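Local coordinates for protein toll-receptor-related 2 (Hydra vulgaris, PDB 4W8H) that probably relays receptor signals across the membrane through its cytoplasmic Toll/interleukin-1 receptor (TIR) domain, the part in this structure, at residues Glu17-Asn21 with Thr22-Lys26; Lys77-Gln80 with Ile81-His85; Pro89-Tyr92 with Arg93-Val97. All coordinates share one frame; numbering follows the deposited sequence.

Interaction 1 (Glu17-Asn21 with Thr22-Lys26); sequences EWVIN and TLVFK. Unlike the reference sequence in segment 22-26: K26 (reference Glu).
T22 lies over the indole of W18, one turn earlier on the same helix. Its CB stands 4.0 Å from the centroid of the five-membered ring of W18, 17° off the ring normal, a CH-pi contact, while T22 CG2 closes on W18 NE1 at 3.6 Å. The indole is carried there by a chi1 of -176°, which sets CG of W18 opposite the backbone N and lays the ring alongside the next turn. T22 OG1 is 2.7 Å from a water, to which it is hydrogen-bonded, and that water reaches E17 O through a weak bond. In the backbone, W18 O is gripped twice: by T22 N, tilted out of the carbonyl plane, and by L23 N at 3.0 Å, arriving almost straight along the C=O. The second of these, i to i+5, belongs to a widened, pi-type turn. L23 sets its CB against W18 CZ3 at 4.0 Å, and its CD2 also meets that ring atom. Without the indole, as with an alanine here, T22 CB and L23 CB would probably lose the surface they pack on and a gap would open. V24 N continues the pi pattern to V19 O at 2.8 Å with a nearly linear N-H, while V24 CG2 comes to 4.3 Å from I20 CD1. At F25 the pattern fades into a weak bond from its N to I20 O, and the side chain sits with CB against N21 O. Beyond these turns the indole stacks with Y92 and meets W109, while V19 and L23 rest on I9 of strand 5-10 and V64 of strand 58-65. W119 touches T22 and L23, so helix 16-29 lies against the sheet and beside helix 115-127.

Interaction 2 (Lys77-Gln80 with Ile81-His85); sequences KTLQ and IGLSH
K77 O, T78 O and L79 O take the amides of I81, G82 and L83 in turn, three successive i-to-i+4 bonds in the last turns of helix 73-82. The middle one is the shortest, 2.8 Å from G82 N to T78 O; the bond from L83 N to L79 O is more bent at the hydrogen, 144°. A type I turn from G82 to H85 follows, and I81 O accepts both S84 N and S84 OG, the hydroxyl at 2.7 Å and in the carbonyl plane. This doubly held carbonyl lies near the C-terminal end of helix 73-82, ahead of strand 87-91, within the strand-helix-strand crossover of the flavodoxin-like TIR fold. Among the side chains, L83 bends back over the preceding turn: with CG opposite its own carbonyl carbon (chi1 -67°), CG comes to 3.3 Å from L79 O, and CD2 meets L79 CD1 at 4.2 Å. F100 packs against both leucines. I81, in one of its two conformers, runs its CG1 branch back beside K77 O and also touches M52 and I55 of helix 47-56. The amide of Q80 is bonded through NE2 to D76.

Interaction 3 (Pro89-Tyr92 with Arg93-Val97); sequences PILY and RPCEV
R93 folds its aliphatic chain across one face of the ring of Y92, the residue just before it. CG of R93 is 4.0 Å from the centroid of the Y92 ring and 24° off its normal, offset toward the rim, a CH-pi contact; CD slides further out and meets Y92 CE2 at 3.4 Å. Torsions on both residues produce this. The phenol is swung away from its own backbone N, with CG of Y92 anti to it, while a chi1 of -68° sets CG of R93 opposite its carbonyl carbon and a nearly extended chi2 carries CD onward along the ring. Only then does the arginine bend, at chi3, which turns the guanidinium away from the line of the CB-CG-CD chain. The ring and guanidinium planes stand 77° apart, so CG lies over the face and CD at its rim, with no guanidinium stacked on the ring. The charged end goes elsewhere: NH1 of R93 makes salt bridges to D15 and D68, which probably hold the chain in this bend. On the other branch of the contact L91, last residue of strand 87-91, sends CD1 over the loop that follows. That methyl lies 3.6 Å from R93 O, 3.9 Å from C95 SG and 4.3 Å from V97 CG2, one methyl thus touching three residues of the loop. The sulfur of C95 sits between its backbone N and carbonyl carbon, and is the atom that C95 offers to the leucine. Strand 87-91 is itself bonded by backbone to strands 58-65 and 107-108: this is the C-terminal end of a central strand of the parallel sheet and the loop leaving it, in the flavodoxin-like TIR fold.

Overall arrangement
The three contacts follow one another along the chain within one TIR domain: two lie on helices flanking its parallel sheet and the third begins on one of its strands. Interaction 1 lies on helix 16-29, in the crossover from strand 5-10 to strand 34-35; interaction 2 lies on helix 73-82, in the crossover from strand 58-65 to strand 87-91. The centres of interactions 1 and 2 are about 22 Å apart, on opposite sides of the chain's centre. Helix 73-82 leads to strand 87-91, yet the centres of interactions 2 and 3 are about 17 Å apart. Interactions 1 and 3 meet directly: W18 CB lies 3.3 Å from Y92 OH, tying helix 16-29 to the strand end.

Interaction 1 (Glu17-Asn21 with Thr22-Lys26)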
ATOM      1  N   GLU A  17       9.012  10.199  -0.911  1.00  9.57           N
ATOM      2  CA  GLU A  17       9.491  10.818   0.328  1.00 11.50           C
ATOM      3  C   GLU A  17       8.639  10.404   1.535  1.00  9.59           C
ATOM      4  O   GLU A  17       9.168   9.901   2.542  1.00 10.64           O
ATOM      5  CB  GLU A  17       9.580  12.349   0.207  1.00 13.84           C
ATOM      6  CG  GLU A  17      10.262  13.050   1.387  1.00 18.97           C
ATOM      7  CD  GLU A  17      10.322  14.608   1.234  1.00 25.46           C
ATOM      8  OE1 GLU A  17       9.690  15.142   0.301  1.00 33.98           O
ATOM      9  OE2 GLU A  17      11.005  15.288   2.029  1.00 29.29           O
ATOM     10  N   TRP A  18       7.320  10.615   1.448  1.00  8.25           N
ATOM     11  CA  TRP A  18       6.421  10.265   2.558  1.00  7.80           C
ATOM     12  C   TRP A  18       6.366   8.757   2.704  1.00  6.73           C
ATOM     13  O   TRP A  18       6.406   8.218   3.804  1.00  6.26           O
ATOM     14  CB  TRP A  18       5.022  10.824   2.312  1.00  9.06           C
ATOM     15  CG  TRP A  18       4.061  10.598   3.423  1.00  9.99           C
ATOM     16  CD1 TRP A  18       3.855  11.405   4.514  1.00 10.85           C
ATOM     17  CD2 TRP A  18       3.133   9.536   3.528  1.00 10.11           C
ATOM     18  NE1 TRP A  18       2.869  10.888   5.299  1.00 12.39           N
ATOM     19  CE2 TRP A  18       2.382   9.753   4.710  1.00 12.09           C
ATOM     20  CE3 TRP A  18       2.822   8.431   2.726  1.00  7.87           C
ATOM     21  CZ2 TRP A  18       1.358   8.881   5.125  1.00 13.93           C
ATOM     22  CZ3 TRP A  18       1.777   7.572   3.124  1.00 10.44           C
ATOM     23  CH2 TRP A  18       1.079   7.794   4.333  1.00 12.90           C
ATOM     24  N   VAL A  19       6.323   8.031   1.596  1.00  6.33           N
ATOM     25  CA  VAL A  19       6.197   6.581   1.697  1.00  6.09           C
ATOM     26  C   VAL A  19       7.375   5.959   2.401  1.00  5.60           C
ATOM     27  O   VAL A  19       7.186   5.128   3.295  1.00  6.42           O
ATOM     28  CB  VAL A  19       5.924   5.940   0.319  1.00  6.62           C
ATOM     29  CG1 VAL A  19       6.070   4.389   0.445  1.00  7.57           C
ATOM     30  CG2 VAL A  19       4.543   6.338  -0.165  1.00  7.93           C
ATOM     31  N   ILE A  20       8.595   6.336   2.033  1.00  5.82           N
ATOM     32  CA  ILE A  20       9.743   5.688   2.624  1.00  6.70           C
ATOM     33  C   ILE A  20      10.041   6.267   4.008  1.00  6.21           C
ATOM     34  O   ILE A  20      10.257   5.518   4.981  1.00  7.53           O
ATOM     35  CB  ILE A  20      10.960   5.812   1.724  1.00  8.22           C
ATOM     36  CG1 ILE A  20      10.699   5.106   0.389  1.00  9.14           C
ATOM     37  CG2 ILE A  20      12.197   5.238   2.424  1.00  9.34           C
ATOM     38  CD1 ILE A  20      10.550   3.619   0.498  1.00 11.01           C
ATOM     39  N   ASN A  21      10.058   7.597   4.120  1.00  6.84           N
ATOM     40  CA  ASN A  21      10.510   8.203   5.361  1.00  7.69           C
ATOM     41  C   ASN A  21       9.483   8.254   6.444  1.00  7.59           C
ATOM     42  O   ASN A  21       9.864   8.377   7.622  1.00  7.61           O
ATOM     43  CB  ASN A  21      11.051   9.617   5.089  1.00 10.30           C
ATOM     44  CG  ASN A  21      12.201   9.609   4.134  1.00 15.04           C
ATOM     45  OD1 ASN A  21      12.157  10.248   3.089  1.00 19.85           O
ATOM     46  ND2 ASN A  21      13.220   8.840   4.457  1.00 19.17           N
ATOM     47  N   THR A  22       8.199   8.206   6.084  1.00  6.36           N
ATOM     48  CA  THR A  22       7.129   8.228   7.085  1.00  5.97           C
ATOM     49  C   THR A  22       6.441   6.883   7.199  1.00  6.52           C
ATOM     50  O   THR A  22       6.474   6.262   8.260  1.00  7.04           O
ATOM     51  CB  THR A  22       6.142   9.384   6.819  1.00  7.84           C
ATOM     52  OG1 THR A  22       6.838  10.633   6.884  1.00  8.11           O
ATOM     53  CG2 THR A  22       4.998   9.380   7.850  1.00  8.50           C
ATOM     54  N   LEU A  23       5.829   6.407   6.118  1.00  7.07           N
ATOM     55  CA  LEU A  23       5.041   5.182   6.217  1.00  6.48           C
ATOM     56  C   LEU A  23       5.884   3.951   6.503  1.00  6.10           C
ATOM     57  O   LEU A  23       5.632   3.215   7.477  1.00  6.87           O
ATOM     58  CB  LEU A  23       4.232   5.038   4.918  1.00  6.34           C
ATOM     59  CG  LEU A  23       3.398   3.764   4.770  1.00  6.95           C
ATOM     60  CD1 LEU A  23       2.358   3.633   5.819  1.00  8.12           C
ATOM     61  CD2 LEU A  23       2.804   3.681   3.383  1.00  7.10           C
ATOM     62  N   VAL A  24       6.885   3.677   5.652  1.00  6.25           N
ATOM     63  CA  VAL A  24       7.701   2.480   5.891  1.00  6.33           C
ATOM     64  C   VAL A  24       8.447   2.587   7.213  1.00  5.55           C
ATOM     65  O   VAL A  24       8.514   1.638   7.982  1.00  7.15           O
ATOM     66  CB  VAL A  24       8.696   2.255   4.728  1.00  7.95           C
ATOM     67  CG1 VAL A  24       9.716   1.203   5.058  1.00  9.46           C
ATOM     68  CG2 VAL A  24       7.964   1.883   3.465  1.00  8.93           C
ATOM     69  N   PHE A  25       9.018   3.757   7.485  1.00  6.77           N
ATOM     70  CA  PHE A  25       9.717   4.009   8.736  1.00  7.29           C
ATOM     71  C   PHE A  25       8.858   3.644   9.929  1.00  6.46           C
ATOM     72  O   PHE A  25       9.325   2.927  10.817  1.00  8.44           O
ATOM     73  CB  PHE A  25      10.099   5.485   8.774  1.00  8.22           C
ATOM     74  CG  PHE A  25      10.913   5.907   9.971  1.00 10.01           C
ATOM     75  CD1 PHE A  25      12.211   5.480  10.109  1.00 12.56           C
ATOM     76  CD2 PHE A  25      10.407   6.795  10.884  1.00 12.38           C
ATOM     77  CE1 PHE A  25      12.991   5.916  11.183  1.00 15.32           C
ATOM     78  CE2 PHE A  25      11.183   7.227  11.965  1.00 14.43           C
ATOM     79  CZ  PHE A  25      12.454   6.778  12.096  1.00 16.54           C
ATOM     80  N   LYS A  26       7.626   4.117   9.967  1.00  6.63           N
ATOM     81  CA  LYS A  26       6.758   3.838  11.106  1.00  7.82           C
ATOM     82  C   LYS A  26       6.326   2.388  11.172  1.00  6.91           C
ATOM     83  O   LYS A  26       6.235   1.808  12.271  1.00  8.49           O
ATOM     84  CB  LYS A  26       5.578   4.771  11.092  1.00  8.71           C
ATOM     85  CG  LYS A  26       5.975   6.152  11.614  1.00 10.80           C
ATOM     86  CD  LYS A  26       4.801   7.028  11.866  1.00 12.23           C
ATOM     87  CE  LYS A  26       3.841   6.504  12.932  1.00 12.85           C
ATOM     88  NZ  LYS A  26       4.440   6.116  14.228  1.00 14.43           N
TER
HETATM   89  O   HOH W   1       8.298  12.097   5.089  1.00 17.73           O

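Interaction 2 (Lys77-Gln80 with Ile81-His85)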
ATOM      1  N   LYS A  77      -1.128  -2.079 -12.482  1.00 10.03           N
ATOM      2  CA  LYS A  77      -1.043  -3.532 -12.629  1.00 10.96           C
ATOM      3  C   LYS A  77      -1.066  -4.187 -11.257  1.00 10.40           C
ATOM      4  O   LYS A  77      -1.711  -5.209 -11.047  1.00 12.24           O
ATOM      5  CB  LYS A  77       0.243  -3.880 -13.366  1.00 14.47           C
ATOM      6  CG  LYS A  77       0.236  -3.619 -14.882  1.00 21.88           C
ATOM      7  CD  LYS A  77       1.656  -3.708 -15.452  1.00 31.28           C
ATOM      8  CE  LYS A  77       1.677  -3.665 -16.966  1.00 38.35           C
ATOM      9  NZ  LYS A  77       1.921  -5.014 -17.530  1.00 41.87           N
ATOM     10  N   THR A  78      -0.363  -3.576 -10.311  1.00  9.21           N
ATOM     11  CA  THR A  78      -0.332  -4.107  -8.968  1.00  8.61           C
ATOM     12  C   THR A  78      -1.702  -4.057  -8.330  1.00  9.71           C
ATOM     13  O   THR A  78      -2.143  -5.015  -7.697  1.00  9.59           O
ATOM     14  CB  THR A  78       0.648  -3.319  -8.089  1.00  9.26           C
ATOM     15  OG1 THR A  78       1.949  -3.335  -8.696  1.00 10.09           O
ATOM     16  CG2 THR A  78       0.700  -3.871  -6.712  1.00  9.08           C
ATOM     17  N   LEU A  79      -2.391  -2.934  -8.513  1.00  8.18           N
ATOM     18  CA  LEU A  79      -3.713  -2.787  -7.953  1.00  8.52           C
ATOM     19  C   LEU A  79      -4.677  -3.827  -8.506  1.00  8.14           C
ATOM     20  O   LEU A  79      -5.481  -4.397  -7.768  1.00  8.71           O
ATOM     21  CB  LEU A  79      -4.254  -1.364  -8.193  1.00  8.50           C
ATOM     22  CG  LEU A  79      -5.685  -1.026  -7.742  1.00  9.33           C
ATOM     23  CD1 LEU A  79      -5.922  -1.272  -6.282  1.00 10.70           C
ATOM     24  CD2 LEU A  79      -5.936   0.434  -8.022  1.00 12.45           C
ATOM     25  N   GLN A  80      -4.641  -4.027  -9.820  1.00  8.83           N
ATOM     26  CA  GLN A  80      -5.554  -5.002 -10.420  1.00  9.21           C
ATOM     27  C   GLN A  80      -5.382  -6.396  -9.801  1.00  9.51           C
ATOM     28  O   GLN A  80      -6.375  -7.063  -9.472  1.00  9.99           O
ATOM     29  CB  GLN A  80      -5.358  -5.075 -11.947  1.00 10.55           C
ATOM     30  CG  GLN A  80      -5.695  -3.810 -12.724  1.00 13.38           C
ATOM     31  CD  GLN A  80      -7.093  -3.309 -12.497  1.00 16.25           C
ATOM     32  OE1 GLN A  80      -8.046  -4.091 -12.390  1.00 17.58           O
ATOM     33  NE2 GLN A  80      -7.235  -1.981 -12.431  1.00 20.05           N
ATOM     34  N   ILE A  81      -4.153  -6.836  -9.608  1.00  8.96           N
ATOM     35  CA  ILE A  81      -3.935  -8.128  -8.966  0.76 10.31           C
ATOM     36  C   ILE A  81      -4.283  -8.037  -7.467  1.00  9.34           C
ATOM     37  O   ILE A  81      -4.878  -8.958  -6.893  1.00 11.42           O
ATOM     38  CB  ILE A  81      -2.514  -8.636  -9.224  0.76 12.32           C
ATOM     39  CG1 ILE A  81      -2.309  -8.731 -10.756  0.76 16.69           C
ATOM     40  CG2 ILE A  81      -2.318  -9.987  -8.555  0.76 14.46           C
ATOM     41  CD1 ILE A  81      -0.881  -8.644 -11.201  0.76 18.06           C
ATOM     42  N   GLY A  82      -3.978  -6.900  -6.845  1.00  9.38           N
ATOM     43  CA  GLY A  82      -4.289  -6.705  -5.431  1.00 10.04           C
ATOM     44  C   GLY A  82      -5.768  -6.827  -5.091  1.00  9.46           C
ATOM     45  O   GLY A  82      -6.103  -7.292  -4.004  1.00 11.44           O
ATOM     46  N   LEU A  83      -6.640  -6.453  -6.028  1.00 10.12           N
ATOM     47  CA  LEU A  83      -8.077  -6.592  -5.821  1.00 10.82           C
ATOM     48  C   LEU A  83      -8.497  -8.052  -5.646  1.00 12.66           C
ATOM     49  O   LEU A  83      -9.543  -8.337  -5.095  1.00 14.99           O
ATOM     50  CB  LEU A  83      -8.831  -5.995  -6.976  1.00 12.12           C
ATOM     51  CG  LEU A  83      -8.727  -4.476  -7.129  1.00 13.58           C
ATOM     52  CD1 LEU A  83      -9.436  -4.085  -8.418  1.00 16.83           C
ATOM     53  CD2 LEU A  83      -9.321  -3.740  -5.903  1.00 16.16           C
ATOM     54  N   SER A  84      -7.672  -8.968  -6.117  1.00 11.20           N
ATOM     55  CA  SER A  84      -7.966 -10.397  -5.917  1.00 11.95           C
ATOM     56  C   SER A  84      -7.441 -10.939  -4.589  1.00 13.34           C
ATOM     57  O   SER A  84      -7.569 -12.133  -4.279  1.00 15.29           O
ATOM     58  CB  SER A  84      -7.464 -11.209  -7.125  1.00 13.60           C
ATOM     59  OG  SER A  84      -6.056 -11.355  -7.180  1.00 12.19           O
ATOM     60  N   HIS A  85      -6.868 -10.039  -3.798  1.00 14.61           N
ATOM     61  CA  HIS A  85      -6.396 -10.370  -2.489  1.00 17.35           C
ATOM     62  C   HIS A  85      -6.939  -9.330  -1.535  1.00 16.06           C
ATOM     63  O   HIS A  85      -8.085  -8.907  -1.650  1.00 21.70           O
ATOM     64  CB  HIS A  85      -4.877 -10.391  -2.512  1.00 21.05           C
ATOM     65  CG  HIS A  85      -4.315 -11.534  -3.275  1.00 23.88           C
ATOM     66  ND1 HIS A  85      -4.567 -12.842  -2.933  1.00 30.11           N
ATOM     67  CD2 HIS A  85      -3.496 -11.571  -4.346  1.00 21.98           C
ATOM     68  CE1 HIS A  85      -3.943 -13.642  -3.776  1.00 28.27           C
ATOM     69  NE2 HIS A  85      -3.274 -12.896  -4.637  1.00 21.90           N
TER

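Interaction 3 (Pro89-Tyr92 with Arg93-Val97)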
ATOM      1  N   PRO A  89      -6.361   0.644   1.291  1.00  6.65           N
ATOM      2  CA  PRO A  89      -6.180   1.903   0.566  1.00  6.27           C
ATOM      3  C   PRO A  89      -5.987   3.062   1.552  1.00  6.59           C
ATOM      4  O   PRO A  89      -6.719   3.185   2.553  1.00  7.52           O
ATOM      5  CB  PRO A  89      -7.504   2.090  -0.159  1.00  8.47           C
ATOM      6  CG  PRO A  89      -8.378   0.866   0.132  1.00  9.99           C
ATOM      7  CD  PRO A  89      -7.767   0.201   1.302  1.00  6.85           C
ATOM      8  N   ILE A  90      -4.962   3.858   1.241  1.00  6.05           N
ATOM      9  CA  ILE A  90      -4.677   5.102   1.932  1.00  6.38           C
ATOM     10  C   ILE A  90      -4.897   6.245   0.966  1.00  6.23           C
ATOM     11  O   ILE A  90      -4.307   6.262  -0.130  1.00  6.95           O
ATOM     12  CB  ILE A  90      -3.229   5.165   2.423  1.00  7.26           C
ATOM     13  CG1 ILE A  90      -3.004   4.108   3.514  1.00  8.41           C
ATOM     14  CG2 ILE A  90      -2.922   6.588   2.976  1.00  9.02           C
ATOM     15  CD1 ILE A  90      -1.556   3.956   3.913  1.00  8.58           C
ATOM     16  N   LEU A  91      -5.731   7.226   1.336  1.00  5.83           N
ATOM     17  CA  LEU A  91      -5.816   8.454   0.542  1.00  6.87           C
ATOM     18  C   LEU A  91      -4.754   9.390   1.047  1.00  6.46           C
ATOM     19  O   LEU A  91      -4.926  10.040   2.087  1.00  7.56           O
ATOM     20  CB  LEU A  91      -7.203   9.091   0.582  1.00  8.26           C
ATOM     21  CG  LEU A  91      -7.405  10.266  -0.387  1.00 10.00           C
ATOM     22  CD1 LEU A  91      -7.449   9.842  -1.830  1.00 10.55           C
ATOM     23  CD2 LEU A  91      -8.660  11.043  -0.028  1.00 13.25           C
ATOM     24  N   TYR A  92      -3.633   9.423   0.340  1.00  5.78           N
ATOM     25  CA  TYR A  92      -2.469  10.203   0.761  1.00  6.26           C
ATOM     26  C   TYR A  92      -2.598  11.641   0.263  1.00  6.29           C
ATOM     27  O   TYR A  92      -2.298  12.575   0.995  1.00  8.03           O
ATOM     28  CB  TYR A  92      -1.167   9.516   0.294  1.00  7.65           C
ATOM     29  CG  TYR A  92       0.049  10.390   0.429  1.00  8.44           C
ATOM     30  CD1 TYR A  92       0.376  11.011   1.627  1.00  8.85           C
ATOM     31  CD2 TYR A  92       0.838  10.657  -0.688  1.00  8.94           C
ATOM     32  CE1 TYR A  92       1.486  11.876   1.695  1.00  9.38           C
ATOM     33  CE2 TYR A  92       1.938  11.501  -0.620  1.00 10.73           C
ATOM     34  CZ  TYR A  92       2.224  12.139   0.555  1.00  9.65           C
ATOM     35  OH  TYR A  92       3.298  12.979   0.568  1.00 12.41           O
ATOM     36  N   ARG A  93      -2.940  11.796  -1.001  1.00  7.16           N
ATOM     37  CA  ARG A  93      -3.209  13.107  -1.596  1.00  7.90           C
ATOM     38  C   ARG A  93      -4.550  13.064  -2.306  1.00  7.50           C
ATOM     39  O   ARG A  93      -4.847  12.060  -2.922  1.00  7.91           O
ATOM     40  CB  ARG A  93      -2.105  13.489  -2.569  1.00  8.07           C
ATOM     41  CG  ARG A  93      -0.764  13.776  -1.917  1.00  9.88           C
ATOM     42  CD  ARG A  93       0.402  13.541  -2.928  1.00 13.65           C
ATOM     43  NE  ARG A  93       0.231  14.339  -4.110  1.00 16.53           N
ATOM     44  CZ  ARG A  93       0.654  14.047  -5.332  1.00 15.12           C
ATOM     45  NH1 ARG A  93       1.286  12.892  -5.607  1.00 13.82           N
ATOM     46  NH2 ARG A  93       0.405  14.939  -6.289  1.00 17.64           N
ATOM     47  N   PRO A  94      -5.339  14.159  -2.259  1.00  7.92           N
ATOM     48  CA  PRO A  94      -6.645  14.151  -2.932  1.00  8.62           C
ATOM     49  C   PRO A  94      -6.503  13.872  -4.422  1.00  8.32           C
ATOM     50  O   PRO A  94      -5.557  14.306  -5.077  1.00  8.37           O
ATOM     51  CB  PRO A  94      -7.174  15.575  -2.713  1.00 11.44           C
ATOM     52  CG  PRO A  94      -6.466  16.040  -1.459  1.00 11.20           C
ATOM     53  CD  PRO A  94      -5.068  15.457  -1.607  1.00  9.43           C
ATOM     54  N   CYS A  95      -7.437  13.099  -4.953  1.00  8.23           N
ATOM     55  CA  CYS A  95      -7.361  12.668  -6.343  1.00  8.22           C
ATOM     56  C   CYS A  95      -8.711  12.120  -6.769  1.00  8.91           C
ATOM     57  O   CYS A  95      -9.576  11.833  -5.949  1.00 11.22           O
ATOM     58  CB  CYS A  95      -6.269  11.621  -6.550  1.00  8.54           C
ATOM     59  SG  CYS A  95      -6.423  10.159  -5.549  1.00 10.13           S
ATOM     60  N   GLU A  96      -8.857  11.905  -8.067  1.00 11.36           N
ATOM     61  CA  GLU A  96     -10.004  11.194  -8.596  1.00 11.45           C
ATOM     62  C   GLU A  96      -9.768   9.709  -8.393  1.00 11.78           C
ATOM     63  O   GLU A  96      -8.901   9.126  -9.030  1.00 15.55           O
ATOM     64  CB  GLU A  96     -10.182  11.463 -10.092  1.00 12.21           C
ATOM     65  CG  GLU A  96     -11.458  10.822 -10.668  1.00 15.65           C
ATOM     66  CD  GLU A  96     -11.728  11.206 -12.108  1.00 21.88           C
ATOM     67  OE1 GLU A  96     -11.157  12.197 -12.566  1.00 23.28           O
ATOM     68  OE2 GLU A  96     -12.499  10.503 -12.800  1.00 26.44           O
ATOM     69  N   VAL A  97     -10.558   9.123  -7.501  1.00 12.60           N
ATOM     70  CA  VAL A  97     -10.492   7.711  -7.179  1.00 14.28           C
ATOM     71  C   VAL A  97     -11.344   6.975  -8.219  1.00 16.12           C
ATOM     72  O   VAL A  97     -12.510   7.351  -8.448  1.00 17.46           O
ATOM     73  CB  VAL A  97     -11.011   7.462  -5.740  1.00 16.95           C
ATOM     74  CG1 VAL A  97     -11.050   5.998  -5.434  1.00 19.64           C
ATOM     75  CG2 VAL A  97     -10.121   8.184  -4.725  1.00 18.27           C
TER